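Local coordinates for protein predicted metal-dependent phosphohydrolase (Magnetospirillum magnetotacticum MS-1, PDB 3KH1) that probably hydrolyses the phosphate of 5'-deoxynucleotides as a metal-dependent phosphohydrolase of the HD-domain family, at residues V18-L23 with H75-I80; I26-L31 with E39-H44; W46-M51 with R142-L147; V162-V167 with L188-V193. One frame throughout, in Å; residues are numbered along the deposited sequence.

Interaction 1: V18-L23 with H75-I80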
# COMPACT_ATOMS: atom_id res chain seq x y z
N VAL A 18 5.36 0.68 -13.29
CA VAL A 18 6.01 -0.61 -13.46
C VAL A 18 7.26 -0.75 -12.59
O VAL A 18 7.50 -1.80 -11.97
CB VAL A 18 6.29 -0.89 -14.97
CG1 VAL A 18 7.21 -2.11 -15.16
CG2 VAL A 18 4.92 -1.04 -15.71
N GLU A 19 8.10 0.29 -12.57
CA GLU A 19 9.36 0.28 -11.83
C GLU A 19 9.17 0.04 -10.34
O GLU A 19 9.91 -0.72 -9.71
CB GLU A 19 10.09 1.58 -12.04
CG GLU A 19 11.47 1.63 -11.34
CD GLU A 19 12.58 0.72 -11.92
OE1 GLU A 19 12.40 0.08 -12.98
OE2 GLU A 19 13.69 0.70 -11.33
N ILE A 20 8.12 0.63 -9.77
CA ILE A 20 7.95 0.59 -8.32
C ILE A 20 7.46 -0.75 -7.82
O ILE A 20 7.43 -0.94 -6.60
CB ILE A 20 7.12 1.80 -7.79
CG1 ILE A 20 5.66 1.75 -8.24
CG2 ILE A 20 7.79 3.14 -8.13
CD1 ILE A 20 4.75 2.86 -7.61
N ASP A 21 7.12 -1.71 -8.69
CA ASP A 21 7.01 -3.10 -8.25
C ASP A 21 8.18 -3.50 -7.38
O ASP A 21 8.05 -4.36 -6.47
CB ASP A 21 6.91 -4.10 -9.44
CG ASP A 21 6.41 -5.51 -9.02
OD1 ASP A 21 5.21 -5.63 -8.75
OD2 ASP A 21 7.20 -6.52 -9.05
N LYS A 22 9.36 -2.95 -7.70
CA LYS A 22 10.59 -3.34 -7.01
C LYS A 22 10.59 -3.02 -5.53
O LYS A 22 11.37 -3.60 -4.77
CB LYS A 22 11.76 -2.68 -7.69
CG LYS A 22 12.00 -3.17 -9.12
CD LYS A 22 13.19 -2.40 -9.75
CE LYS A 22 13.48 -2.78 -11.19
NZ LYS A 22 14.64 -1.93 -11.72
N LEU A 23 9.70 -2.14 -5.07
CA LEU A 23 9.66 -1.83 -3.62
C LEU A 23 9.31 -3.07 -2.81
O LEU A 23 9.65 -3.20 -1.63
CB LEU A 23 8.70 -0.68 -3.35
CG LEU A 23 8.71 -0.15 -1.92
CD1 LEU A 23 10.10 0.43 -1.61
CD2 LEU A 23 7.61 0.84 -1.74
N HIS A 75 6.66 7.19 0.48
CA HIS A 75 7.76 7.60 1.34
C HIS A 75 9.00 6.72 1.29
O HIS A 75 10.07 7.21 1.61
CB HIS A 75 7.31 7.78 2.83
CG HIS A 75 7.33 6.51 3.63
ND1 HIS A 75 6.36 5.52 3.53
CD2 HIS A 75 8.26 6.05 4.51
CE1 HIS A 75 6.69 4.51 4.33
NE2 HIS A 75 7.83 4.82 4.96
N ASP A 76 8.83 5.45 0.93
CA ASP A 76 9.93 4.52 0.83
C ASP A 76 10.34 4.16 -0.59
O ASP A 76 11.24 3.34 -0.79
CB ASP A 76 9.67 3.23 1.62
CG ASP A 76 10.14 3.32 3.06
OD1 ASP A 76 10.97 4.21 3.38
OD2 ASP A 76 9.71 2.43 3.82
N ILE A 77 9.79 4.81 -1.59
CA ILE A 77 10.21 4.51 -2.97
C ILE A 77 11.72 4.63 -3.17
O ILE A 77 12.32 3.80 -3.88
CB ILE A 77 9.38 5.30 -3.99
CG1 ILE A 77 7.95 4.67 -4.06
CG2 ILE A 77 10.10 5.39 -5.36
CD1 ILE A 77 6.93 5.52 -4.84
N VAL A 78 12.34 5.62 -2.52
CA VAL A 78 13.79 5.72 -2.64
C VAL A 78 14.56 4.47 -2.22
O VAL A 78 15.69 4.22 -2.70
CB VAL A 78 14.38 6.94 -1.87
CG1 VAL A 78 13.93 8.26 -2.56
CG2 VAL A 78 14.04 6.88 -0.35
N GLU A 79 13.98 3.66 -1.34
CA GLU A 79 14.64 2.43 -0.88
C GLU A 79 14.83 1.38 -1.97
O GLU A 79 15.62 0.45 -1.80
CB GLU A 79 13.96 1.86 0.39
CG GLU A 79 13.93 2.90 1.55
CD GLU A 79 13.76 2.32 2.93
OE1 GLU A 79 13.37 1.17 3.07
OE2 GLU A 79 14.08 3.08 3.89
N ILE A 80 14.09 1.47 -3.08
CA ILE A 80 14.34 0.59 -4.23
C ILE A 80 15.81 0.58 -4.57
O ILE A 80 16.35 -0.48 -4.88
CB ILE A 80 13.47 0.97 -5.45
CG1 ILE A 80 12.00 0.64 -5.18
CG2 ILE A 80 13.97 0.33 -6.73
CD1 ILE A 80 11.05 1.33 -6.10
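The His-Asp doublet that names the HD fold, His-75 and Asp-76, runs straight into a type I turn from Asp-76 to Glu-79. Ile-77 within the turn and Ile-80 just after it pack on Ile-20 and Leu-23, in the segment that follows on from helix 8-19. Ile-80 is the main wedge. Its CG1 lies 3.6 Å from the backbone N of Leu-23, and CD1 reaches CA of Ile-20. CG2 comes 3.9 Å from CB of Lys-22, the two side chains crossing nearly at a right angle. With CG anti to the backbone N (chi1 -172°), Leu-23 sends CD1 over the turn to within 3.2 Å of the carbonyl O of Asp-76. Deeper in, CG2 of Ile-20 touches CD1 of Ile-77 at 4.2 Å. Cut back to alanine, Ile-80 would probably leave a gap over the Leu-23 amide, Lys-22 CB uncovered, and Ile-20 with Ile-77 as its partner across the contact. Trp-46 of the second subunit packs on both Ile-20 and Leu-23. The Lys-22 to Glu-19 salt bridge, which Arg-106 shares at Glu-19, lies to the side; between the two segments, shape and apolar contact hold the turn carrying the doublet.

Interaction 2: I26-L31 with E39-H44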
# COMPACT_ATOMS: atom_id res chain seq x y z
N ILE A 26 12.22 -4.99 -1.08
CA ILE A 26 13.07 -4.32 -0.07
C ILE A 26 12.56 -4.71 1.31
O ILE A 26 11.40 -4.43 1.68
CB ILE A 26 13.07 -2.81 -0.23
CG1 ILE A 26 13.46 -2.38 -1.64
CG2 ILE A 26 14.00 -2.15 0.83
CD1 ILE A 26 14.86 -2.83 -2.08
N LEU A 27 13.39 -5.39 2.07
CA LEU A 27 13.00 -5.95 3.38
C LEU A 27 13.44 -5.12 4.58
O LEU A 27 14.55 -4.58 4.63
CB LEU A 27 13.55 -7.37 3.53
CG LEU A 27 13.07 -8.31 2.40
CD1 LEU A 27 13.59 -9.69 2.50
CD2 LEU A 27 11.51 -8.29 2.28
N ARG A 28 12.55 -5.03 5.53
CA ARG A 28 12.76 -4.35 6.80
C ARG A 28 13.17 -5.36 7.87
O ARG A 28 13.13 -6.58 7.65
CB ARG A 28 11.45 -3.69 7.22
CG ARG A 28 11.03 -2.58 6.29
CD ARG A 28 9.62 -2.11 6.45
NE ARG A 28 9.29 -1.83 7.82
CZ ARG A 28 9.54 -0.76 8.53
NH1 ARG A 28 9.99 0.32 7.95
NH2 ARG A 28 9.19 -0.75 9.84
N GLN A 29 13.51 -4.88 9.07
CA GLN A 29 13.74 -5.79 10.21
C GLN A 29 12.48 -6.10 11.02
O GLN A 29 12.47 -7.09 11.78
CB GLN A 29 14.80 -5.21 11.15
CG GLN A 29 16.15 -5.20 10.51
CD GLN A 29 16.59 -6.60 10.12
OE1 GLN A 29 16.72 -7.48 11.00
NE2 GLN A 29 16.82 -6.83 8.82
N THR A 30 11.43 -5.32 10.87
CA THR A 30 10.13 -5.60 11.44
C THR A 30 9.64 -6.92 10.94
O THR A 30 9.72 -7.19 9.78
CB THR A 30 9.13 -4.48 11.01
OG1 THR A 30 9.68 -3.17 11.33
CG2 THR A 30 7.75 -4.72 11.59
N LEU A 31 9.14 -7.75 11.85
CA LEU A 31 8.51 -9.01 11.48
C LEU A 31 7.02 -8.83 11.34
O LEU A 31 6.41 -8.01 12.00
CB LEU A 31 8.79 -10.10 12.51
CG LEU A 31 10.26 -10.38 12.84
CD1 LEU A 31 10.37 -11.51 13.89
CD2 LEU A 31 11.03 -10.72 11.59
N GLU A 39 8.82 -8.04 7.20
CA GLU A 39 7.98 -7.18 6.40
C GLU A 39 8.74 -6.53 5.26
O GLU A 39 9.92 -6.16 5.43
CB GLU A 39 7.43 -6.07 7.34
CG GLU A 39 6.33 -5.30 6.81
CD GLU A 39 5.89 -4.19 7.75
OE1 GLU A 39 6.73 -3.43 8.31
OE2 GLU A 39 4.69 -4.02 7.81
N ASN A 40 8.11 -6.40 4.08
CA ASN A 40 8.69 -5.64 3.01
C ASN A 40 8.19 -4.19 2.98
O ASN A 40 7.19 -3.84 3.61
CB ASN A 40 8.58 -6.37 1.65
CG ASN A 40 7.21 -6.31 1.03
OD1 ASN A 40 6.66 -5.21 0.76
ND2 ASN A 40 6.64 -7.48 0.71
N ASP A 41 8.88 -3.32 2.24
CA ASP A 41 8.54 -1.91 2.24
C ASP A 41 7.17 -1.64 1.65
O ASP A 41 6.51 -0.69 2.07
CB ASP A 41 9.58 -1.09 1.46
CG ASP A 41 10.77 -0.69 2.26
OD1 ASP A 41 10.91 -1.06 3.45
OD2 ASP A 41 11.59 0.05 1.66
N ALA A 42 6.77 -2.37 0.61
CA ALA A 42 5.46 -2.12 -0.03
C ALA A 42 4.35 -2.46 0.94
O ALA A 42 3.41 -1.69 1.11
CB ALA A 42 5.33 -2.91 -1.35
N GLU A 43 4.41 -3.63 1.57
CA GLU A 43 3.32 -4.01 2.49
C GLU A 43 3.36 -3.14 3.75
O GLU A 43 2.31 -2.86 4.30
CB GLU A 43 3.32 -5.45 2.78
CG GLU A 43 4.45 -5.86 3.51
CD GLU A 43 4.72 -7.46 3.49
OE1 GLU A 43 4.01 -8.29 2.87
OE2 GLU A 43 5.67 -7.80 4.09
N HIS A 44 4.53 -2.62 4.14
CA HIS A 44 4.63 -1.66 5.25
C HIS A 44 3.89 -0.38 4.89
O HIS A 44 3.08 0.10 5.71
CB HIS A 44 6.10 -1.36 5.57
CG HIS A 44 6.29 -0.37 6.67
ND1 HIS A 44 6.16 -0.72 8.00
CD2 HIS A 44 6.50 0.97 6.65
CE1 HIS A 44 6.38 0.36 8.75
NE2 HIS A 44 6.53 1.40 7.95
O HOH W 1 11.14 0.86 5.41
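Arg-28 lays its guanidinium flat on the ring of His-44, centres 3.4 Å apart and planes only 14° from parallel. Bent at chi3 (49°), the arginine also turns NE to OE1 of Glu-39 in a salt bridge of 3.1 Å, well out of the guanidinium plane. The same oxygen accepts from His-44 ND1 at 2.8 Å, and both donors come to it from one face of the carboxylate. The other ends are gripped too: His-44 NE2 by Asp-141, Glu-39 OE2 by Lys-24 of the second subunit. A leucine in place of Arg-28 would probably leave the His-44 face without its flat partner and Glu-39 OE1 short of one charge mate. A water accepts from Arg-28 NH1 and lies 2.8 Å from OD1 of the buried Asp-41, bridging the two.

Beneath this lies a short antiparallel pairing, Leu-27 facing Asn-40 as a non-hydrogen-bonded pair, with Arg-28 N bound to Glu-39 O (2.9 Å) and Asp-41 N to Ile-26 O (2.8 Å). Glu-39 N donates almost straight (174°) to Thr-30 O at 2.9 Å, and a bound calcium ion lies close to the Thr-30 side chain. Strand then becomes helix: Asn-40 and Glu-43 form a capping box at the start of helix 41-54, which carries His-44, consistent with the first histidine of the HD signature.

The loose side is at partly exposed Leu-27, whose CD2 merely rests on Asn-40 CB, 3.6 Å away.

Interaction 3: W46-M51 with R142-L147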
# COMPACT_ATOMS: atom_id res chain seq x y z
N TRP A 46 1.52 -0.01 2.61
CA TRP A 46 0.09 -0.34 2.64
C TRP A 46 -0.46 -0.18 4.05
O TRP A 46 -1.50 0.43 4.26
CB TRP A 46 -0.15 -1.80 2.17
CG TRP A 46 -1.55 -2.25 2.49
CD1 TRP A 46 -2.65 -1.93 1.80
CD2 TRP A 46 -1.95 -3.04 3.60
NE1 TRP A 46 -3.75 -2.43 2.41
CE2 TRP A 46 -3.35 -3.14 3.52
CE3 TRP A 46 -1.27 -3.67 4.63
CZ2 TRP A 46 -4.11 -3.81 4.47
CZ3 TRP A 46 -2.03 -4.40 5.56
CH2 TRP A 46 -3.43 -4.45 5.48
N HIS A 47 0.22 -0.76 5.01
CA HIS A 47 -0.30 -0.83 6.35
C HIS A 47 -0.41 0.53 6.99
O HIS A 47 -1.44 0.88 7.56
CB HIS A 47 0.62 -1.73 7.18
CG HIS A 47 -0.03 -2.38 8.37
ND1 HIS A 47 0.66 -3.26 9.16
CD2 HIS A 47 -1.27 -2.27 8.90
CE1 HIS A 47 -0.15 -3.70 10.11
NE2 HIS A 47 -1.33 -3.14 9.98
N ILE A 48 0.62 1.35 6.84
CA ILE A 48 0.60 2.68 7.47
C ILE A 48 -0.38 3.61 6.77
O ILE A 48 -1.00 4.44 7.40
CB ILE A 48 1.96 3.43 7.46
CG1 ILE A 48 3.19 2.55 7.74
CG2 ILE A 48 1.93 4.58 8.48
CD1 ILE A 48 3.01 1.60 8.94
N ALA A 49 -0.47 3.53 5.43
CA ALA A 49 -1.47 4.35 4.74
C ALA A 49 -2.89 3.99 5.14
O ALA A 49 -3.74 4.87 5.31
CB ALA A 49 -1.30 4.24 3.20
N THR A 50 -3.16 2.70 5.35
CA THR A 50 -4.46 2.29 5.82
C THR A 50 -4.70 2.83 7.25
O THR A 50 -5.78 3.34 7.57
CB THR A 50 -4.57 0.75 5.78
OG1 THR A 50 -4.32 0.30 4.45
CG2 THR A 50 -5.94 0.26 6.20
N MSE A 51 -3.67 2.77 8.09
CA MSE A 51 -3.76 3.35 9.44
C MSE A 51 -4.06 4.85 9.41
O MSE A 51 -4.75 5.35 10.28
CB MSE A 51 -2.45 3.15 10.21
CG MSE A 51 -2.20 1.72 10.65
SE MSE A 51 -0.42 1.36 11.27
CE MSE A 51 -0.42 2.45 12.92
N ARG A 142 6.12 5.41 12.85
CA ARG A 142 6.88 5.03 14.04
C ARG A 142 6.05 4.17 14.98
O ARG A 142 6.59 3.35 15.75
CB ARG A 142 7.36 6.28 14.77
CG ARG A 142 8.41 7.08 14.01
CD ARG A 142 9.79 6.70 14.38
NE ARG A 142 10.14 5.28 14.31
CZ ARG A 142 10.55 4.60 13.23
NH1 ARG A 142 10.73 5.21 12.04
NH2 ARG A 142 10.86 3.31 13.33
N LEU A 143 4.72 4.31 14.96
CA LEU A 143 3.86 3.50 15.84
C LEU A 143 3.80 2.06 15.40
O LEU A 143 3.83 1.13 16.22
CB LEU A 143 2.46 4.09 15.79
CG LEU A 143 1.36 3.35 16.56
CD1 LEU A 143 1.69 3.22 18.07
CD2 LEU A 143 -0.01 4.02 16.38
N GLN A 144 3.68 1.86 14.09
CA GLN A 144 3.44 0.52 13.59
C GLN A 144 4.51 -0.53 14.00
O GLN A 144 4.14 -1.66 14.40
CB GLN A 144 3.15 0.53 12.10
CG GLN A 144 2.81 -0.82 11.44
CD GLN A 144 3.98 -1.52 10.83
OE1 GLN A 144 5.15 -1.17 11.05
NE2 GLN A 144 3.66 -2.50 9.95
N PRO A 145 5.80 -0.20 13.95
CA PRO A 145 6.78 -1.19 14.37
C PRO A 145 6.67 -1.55 15.85
O PRO A 145 7.05 -2.64 16.25
CB PRO A 145 8.14 -0.59 14.01
CG PRO A 145 7.80 0.47 13.08
CD PRO A 145 6.44 0.94 13.26
N LEU A 146 6.24 -0.60 16.67
CA LEU A 146 5.99 -0.87 18.09
C LEU A 146 4.89 -1.90 18.27
O LEU A 146 5.00 -2.86 19.05
CB LEU A 146 5.68 0.40 18.86
CG LEU A 146 6.72 1.51 18.78
CD1 LEU A 146 6.24 2.74 19.60
CD2 LEU A 146 8.10 1.07 19.20
N LEU A 147 3.81 -1.71 17.50
CA LEU A 147 2.73 -2.69 17.47
C LEU A 147 3.24 -4.06 17.12
O LEU A 147 2.88 -5.07 17.76
CB LEU A 147 1.64 -2.27 16.48
CG LEU A 147 0.90 -0.94 16.71
CD1 LEU A 147 -0.11 -0.67 15.60
CD2 LEU A 147 0.19 -0.91 18.02
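Gln-144 of helix 132-151 packs against His-47, Ile-48 and Met-51 of helix 41-54. Its CB sits 3.8 Å from the selenium of Met-51, a selenomethionine in this model. CB also meets CD1 of Ile-48 in the one conformer given of two, so this contact is less certain. With CG anti to the backbone N (chi1 -177°), the chain continues across, and CG lies 3.9 Å from the same selenium. A bend at chi2 then swings the amide round to His-47. On the way CD passes 3.8 Å from that Ile-48 CD1, and OE1 also comes near the methyl. NE2 donates to His-47 ND1 at 3.2 Å; the bond is nearly straight (171°) and lies in the amide plane, yet ND1 is met well off its ring plane, with ring and amide nearly perpendicular. NE2 also bonds to Glu-39 OE2. His-47 itself is tied to the second subunit, through Val-17 O at NE2 and Lys-24 at ND1. Farther along, the Met-51 methyl CE touches Leu-143 CD2 at 3.8 Å and meets Leu-147 CD1 tip to tip at 4.1 Å. The two helix segments cross at 112° with their axes 10.4 Å apart, a steep, side-chain-filled crossing in the buried centre of the mainly helical HD domain, where a polar link runs on to the dimer interface.

Interaction 4: V162-V167 with L188-V193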
# COMPACT_ATOMS: atom_id res chain seq x y z
N VAL A 162 17.80 -3.73 21.29
CA VAL A 162 17.11 -2.44 21.48
C VAL A 162 16.70 -2.36 22.95
O VAL A 162 16.28 -3.34 23.54
CB VAL A 162 15.89 -2.27 20.57
CG1 VAL A 162 15.26 -0.85 20.71
CG2 VAL A 162 16.27 -2.52 19.10
N THR A 163 16.89 -1.20 23.55
CA THR A 163 16.58 -0.98 24.96
C THR A 163 15.45 0.05 25.08
O THR A 163 15.13 0.74 24.12
CB THR A 163 17.79 -0.38 25.67
OG1 THR A 163 18.15 0.84 25.01
CG2 THR A 163 19.01 -1.34 25.70
N ARG A 164 14.86 0.17 26.27
CA ARG A 164 13.86 1.22 26.51
C ARG A 164 14.41 2.58 26.13
O ARG A 164 13.72 3.39 25.54
CB ARG A 164 13.44 1.30 27.98
CG ARG A 164 12.47 2.48 28.30
CD ARG A 164 11.17 2.29 27.53
NE ARG A 164 10.24 3.42 27.52
CZ ARG A 164 9.09 3.43 28.16
NH1 ARG A 164 8.74 2.39 28.90
NH2 ARG A 164 8.28 4.45 28.02
N ALA A 165 15.66 2.86 26.51
CA ALA A 165 16.26 4.15 26.21
C ALA A 165 16.27 4.48 24.72
O ALA A 165 15.95 5.60 24.32
CB ALA A 165 17.70 4.27 26.79
N LYS A 166 16.55 3.48 23.88
CA LYS A 166 16.54 3.68 22.42
C LYS A 166 15.13 3.94 21.89
O LYS A 166 14.91 4.81 21.04
CB LYS A 166 17.20 2.51 21.68
CG LYS A 166 18.69 2.36 21.93
CD LYS A 166 19.27 1.21 21.11
CE LYS A 166 20.66 0.82 21.56
NZ LYS A 166 21.35 -0.10 20.55
N VAL A 167 14.15 3.20 22.42
CA VAL A 167 12.76 3.41 22.01
C VAL A 167 12.26 4.77 22.48
O VAL A 167 11.53 5.46 21.77
CB VAL A 167 11.86 2.28 22.50
CG1 VAL A 167 10.39 2.59 22.21
CG2 VAL A 167 12.32 0.93 21.90
N LEU A 188 2.10 0.97 25.69
CA LEU A 188 2.46 -0.28 25.05
C LEU A 188 3.88 -0.65 25.38
O LEU A 188 4.19 -1.80 25.70
CB LEU A 188 2.28 -0.14 23.52
CG LEU A 188 2.38 -1.41 22.67
CD1 LEU A 188 1.13 -2.31 22.87
CD2 LEU A 188 2.56 -1.05 21.20
N VAL A 189 4.79 0.34 25.30
CA VAL A 189 6.20 0.08 25.59
C VAL A 189 6.41 -0.22 27.07
O VAL A 189 7.17 -1.11 27.41
CB VAL A 189 7.03 1.31 25.10
CG1 VAL A 189 8.47 1.26 25.60
CG2 VAL A 189 6.97 1.37 23.54
N ASP A 190 5.69 0.47 27.96
CA ASP A 190 5.75 0.14 29.38
C ASP A 190 5.42 -1.33 29.60
O ASP A 190 6.08 -2.02 30.36
CB ASP A 190 4.75 0.97 30.21
CG ASP A 190 5.15 2.44 30.39
OD1 ASP A 190 6.32 2.81 30.14
OD2 ASP A 190 4.26 3.24 30.79
N GLU A 191 4.34 -1.78 28.96
CA GLU A 191 3.92 -3.17 29.11
C GLU A 191 4.97 -4.10 28.49
O GLU A 191 5.25 -5.17 29.03
CB GLU A 191 2.54 -3.39 28.51
CG GLU A 191 2.05 -4.84 28.59
CD GLU A 191 1.76 -5.38 29.98
OE1 GLU A 191 1.61 -4.59 30.94
OE2 GLU A 191 1.67 -6.63 30.11
N ALA A 192 5.52 -3.75 27.32
CA ALA A 192 6.58 -4.56 26.72
C ALA A 192 7.75 -4.77 27.67
O ALA A 192 8.32 -5.87 27.76
CB ALA A 192 7.07 -3.86 25.43
N VAL A 193 8.11 -3.73 28.41
CA VAL A 193 9.23 -3.85 29.35
C VAL A 193 8.84 -4.81 30.48
O VAL A 193 9.61 -5.68 30.87
CB VAL A 193 9.68 -2.45 29.89
CG1 VAL A 193 10.66 -2.61 31.06
CG2 VAL A 193 10.30 -1.61 28.79
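Arg-164 and Asp-190 supply the charged part of this contact. NH1 of Arg-164 donates to Asp-190 OD1 at 2.8 Å with an N-H...O angle of 167°; the oxygen lies in the guanidinium plane and is met end-on, nearly in line with its own C-O bond. A second, weak bond runs from NH2 to the same OD1 at 3.3 Å, so one carboxylate oxygen takes both nitrogens, with the two groups turned 39° against each other. Asp-168, one helical turn on, holds NE of the arginine and gives the charge a second partner. The arginine is deposited in two conformers, and this pairing belongs to one of them.

Apolar contacts flank the bridge. Val-189 CG1 lies over one face of the guanidinium, 3.4 Å from Arg-164 CZ, while CD of the arginine reaches Val-193 CG2 at 4.2 Å. Farther inside, Val-167 and Val-189 lie alongside with their branches running opposite ways, CG1 of the first 3.9 Å from CG2 of the second.

Side-chain capping sets up the start of the first helix: Thr-163 is its N-cap, its OG1 accepting from Lys-166 N at 3.3 Å.

The contact thus joins the beginning of helix 164-177 to the later part of helix 179-195. Trp-157 touches Val-167 and Ala-192, Leu-146 and Phe-150 of helix 132-151 pack alongside, and the backbone of Arg-164 bonds to Ala-199 near the C-terminus.

Overall arrangement
Interaction 3 is fully buried and lies nearest the centre of the chain, about 8 Å from it; interactions 1 and 2 are partly buried, and interaction 4 sits outermost, about 20 Å out. Interactions 2 and 3 share helix 41-54 and are joined by a probable hydrogen bond from Gln-144 to Glu-39, whereas 1 and 2 meet where Leu-23 packs on Asp-41. Interactions 3 and 4 touch through Leu-146 and Leu-188. The chemistry changes accordingly: apolar packing in interaction 1, strand pairing with a charged stack in 2, one polar link amid apolar packing in 3, and a peripheral salt bridge in 4. The second subunit reaches the first three, but not interaction 4.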